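Local structure of nucleoside-diphosphate sugar epimerase (SulA family) (3OH8) at residues L205-G210 with M249-A254. The protein probably acts as an NAD(P)-dependent epimerase on nucleotide sugars, though its true substrate is not established. Numbering follows the deposited sequence.
Sequences LVHLAG and MISASA
L205–H207 and 249-254 pair as neighbouring parallel strands in the Rossmann-type sheet of the epimerase/dehydratase domain, and illustrate how such a pair is closed at one end and parts at the other. Three backbone hydrogen bonds join them: I250 N to L205 O, H207 N to I250 O and A252 N to H207 O, the last at 2.8 Å. The tight part lies on the face of L205, H207, M249 and S251, where helix 222-242 packs on L205 and H207. There L205 and selenomethionine M249 run side by side; the M249 chain, extended throughout with CG anti to the backbone N (chi1 -175°), carries its CE to 4.0 Å from L205 CD2 and also against H207 CB. On the other face V206 CG2 comes only to 4.2 Å from I250 CB, and Y349 of helix 342-354 packs on I250, L208 and A252. Beyond H207 segment 205-210 leaves the sheet, L208 and A209 donating their N-H groups to T153 OG1. L208 and A252 are partly exposed and touch through one methyl pair, yet A252 CB still presses on H207 O at 3.4 Å. A water enters at this looser end: it donates to H207 O and A252 O and accepts from S251 OG at 2.9 Å.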
ATOM      1  N   LEU A 205      -4.453  11.093 -14.857  1.00 14.18           N
ATOM      2  CA  LEU A 205      -4.225   9.722 -15.297  1.00 14.05           C
ATOM      3  C   LEU A 205      -3.025   9.140 -14.575  1.00 15.41           C
ATOM      4  O   LEU A 205      -1.950   9.737 -14.575  1.00 14.62           O
ATOM      5  CB  LEU A 205      -3.959   9.660 -16.805  1.00 13.08           C
ATOM      6  CG  LEU A 205      -3.455   8.282 -17.265  1.00 14.95           C
ATOM      7  CD1 LEU A 205      -4.536   7.192 -17.097  1.00 12.74           C
ATOM      8  CD2 LEU A 205      -2.918   8.336 -18.705  1.00 15.09           C
ATOM      9  N   VAL A 206      -3.202   7.973 -13.964  1.00 13.45           N
ATOM     10  CA  VAL A 206      -2.058   7.235 -13.429  1.00 13.70           C
ATOM     11  C   VAL A 206      -1.829   5.981 -14.268  1.00 16.52           C
ATOM     12  O   VAL A 206      -2.700   5.107 -14.344  1.00 14.37           O
ATOM     13  CB  VAL A 206      -2.265   6.858 -11.940  1.00 13.02           C
ATOM     14  CG1 VAL A 206      -1.072   6.053 -11.413  1.00 13.06           C
ATOM     15  CG2 VAL A 206      -2.447   8.118 -11.131  1.00 14.64           C
ATOM     16  N   HIS A 207      -0.666   5.912 -14.918  1.00 16.97           N
ATOM     17  CA  HIS A 207      -0.358   4.810 -15.822  1.00 14.78           C
ATOM     18  C   HIS A 207       0.645   3.873 -15.174  1.00 13.95           C
ATOM     19  O   HIS A 207       1.852   4.151 -15.134  1.00 15.29           O
ATOM     20  CB  HIS A 207       0.204   5.320 -17.151  1.00 15.00           C
ATOM     21  CG  HIS A 207       0.422   4.231 -18.154  1.00 15.69           C
ATOM     22  ND1 HIS A 207       1.486   4.228 -19.033  1.00 18.01           N
ATOM     23  CD2 HIS A 207      -0.280   3.106 -18.412  1.00  9.24           C
ATOM     24  CE1 HIS A 207       1.423   3.148 -19.793  1.00 14.25           C
ATOM     25  NE2 HIS A 207       0.356   2.451 -19.436  1.00 17.96           N
ATOM     26  N   LEU A 208       0.115   2.774 -14.658  1.00 13.66           N
ATOM     27  CA  LEU A 208       0.860   1.823 -13.861  1.00 16.66           C
ATOM     28  C   LEU A 208       0.994   0.481 -14.566  1.00 25.99           C
ATOM     29  O   LEU A 208       1.818  -0.340 -14.171  1.00 38.46           O
ATOM     30  CB  LEU A 208       0.134   1.579 -12.542  1.00 18.62           C
ATOM     31  CG  LEU A 208       0.358   2.551 -11.403  1.00 25.65           C
ATOM     32  CD1 LEU A 208      -0.447   2.080 -10.206  1.00 32.58           C
ATOM     33  CD2 LEU A 208       1.820   2.551 -11.085  1.00 28.39           C
ATOM     34  N   ALA A 209       0.179   0.252 -15.595  1.00 22.09           N
ATOM     35  CA  ALA A 209       0.098  -1.077 -16.213  1.00 26.25           C
ATOM     36  C   ALA A 209       1.466  -1.612 -16.644  1.00 38.84           C
ATOM     37  O   ALA A 209       2.274  -0.892 -17.229  1.00 36.26           O
ATOM     38  CB  ALA A 209      -0.850  -1.062 -17.387  1.00 21.88           C
ATOM     39  N   GLY A 210       1.710  -2.887 -16.353  1.00 50.26           N
ATOM     40  CA  GLY A 210       2.947  -3.541 -16.741  1.00 55.50           C
ATOM     41  C   GLY A 210       3.605  -4.300 -15.603  1.00 59.01           C
ATOM     42  O   GLY A 210       3.467  -3.942 -14.428  1.00 58.44           O
HETATM   43  N   MSE A 249      -0.455  13.568 -15.964  1.00 16.12           N
HETATM   44  CA  MSE A 249      -0.136  12.170 -16.225  1.00 13.75           C
HETATM   45  C   MSE A 249       0.991  11.731 -15.303  1.00 12.83           C
HETATM   46  O   MSE A 249       2.122  12.238 -15.391  1.00 14.72           O
HETATM   47  CB  MSE A 249       0.245  11.935 -17.703  1.00 14.04           C
HETATM   48  CG  MSE A 249       0.466  10.462 -18.075  1.00 14.05           C
HETATM   49 SE   MSE A 249       0.828  10.139 -19.823  1.00 27.53          SE
HETATM   50  CE  MSE A 249       0.909   8.360 -19.820  1.00 23.87           C
ATOM     51  N   ILE A 250       0.672  10.822 -14.383  1.00 14.65           N
ATOM     52  CA  ILE A 250       1.683  10.200 -13.534  1.00 15.40           C
ATOM     53  C   ILE A 250       2.010   8.828 -14.108  1.00 17.18           C
ATOM     54  O   ILE A 250       1.171   7.925 -14.082  1.00 17.26           O
ATOM     55  CB  ILE A 250       1.177  10.018 -12.083  1.00 17.11           C
ATOM     56  CG1 ILE A 250       0.656  11.348 -11.527  1.00 18.75           C
ATOM     57  CG2 ILE A 250       2.297   9.474 -11.192  1.00 15.61           C
ATOM     58  CD1 ILE A 250       1.648  12.509 -11.697  1.00 20.04           C
ATOM     59  N   SER A 251       3.222   8.665 -14.626  1.00 14.87           N
ATOM     60  CA  SER A 251       3.549   7.469 -15.391  1.00 16.78           C
ATOM     61  C   SER A 251       4.602   6.611 -14.679  1.00 17.23           C
ATOM     62  O   SER A 251       5.626   7.126 -14.235  1.00 16.41           O
ATOM     63  CB  SER A 251       4.061   7.872 -16.788  1.00 17.88           C
ATOM     64  OG  SER A 251       4.125   6.742 -17.632  1.00 17.57           O
ATOM     65  N   ALA A 252       4.355   5.313 -14.570  1.00 15.63           N
ATOM     66  CA  ALA A 252       5.326   4.423 -13.941  1.00 12.48           C
ATOM     67  C   ALA A 252       6.640   4.433 -14.725  1.00 18.82           C
ATOM     68  O   ALA A 252       6.642   4.545 -15.948  1.00 18.52           O
ATOM     69  CB  ALA A 252       4.780   3.008 -13.867  1.00 11.99           C
ATOM     70  N   SER A 253       7.759   4.330 -14.018  1.00 18.92           N
ATOM     71  CA  SER A 253       9.041   4.111 -14.680  1.00 18.51           C
ATOM     72  C   SER A 253       9.855   3.212 -13.768  1.00 18.18           C
ATOM     73  O   SER A 253       9.275   2.467 -12.979  1.00 15.93           O
ATOM     74  CB  SER A 253       9.762   5.429 -14.974  1.00 19.60           C
ATOM     75  OG  SER A 253      10.932   5.189 -15.742  1.00 18.39           O
ATOM     76  N   ALA A 254      11.183   3.268 -13.855  1.00 18.19           N
ATOM     77  CA  ALA A 254      12.019   2.365 -13.054  1.00 15.77           C
ATOM     78  C   ALA A 254      13.413   2.925 -12.866  1.00 18.35           C
ATOM     79  O   ALA A 254      13.907   3.667 -13.710  1.00 15.45           O
ATOM     80  CB  ALA A 254      12.098   0.971 -13.728  1.00 17.41           C
TER
HETATM   81  O   HOH W   1       4.149   3.822 -17.267  1.00 29.92           O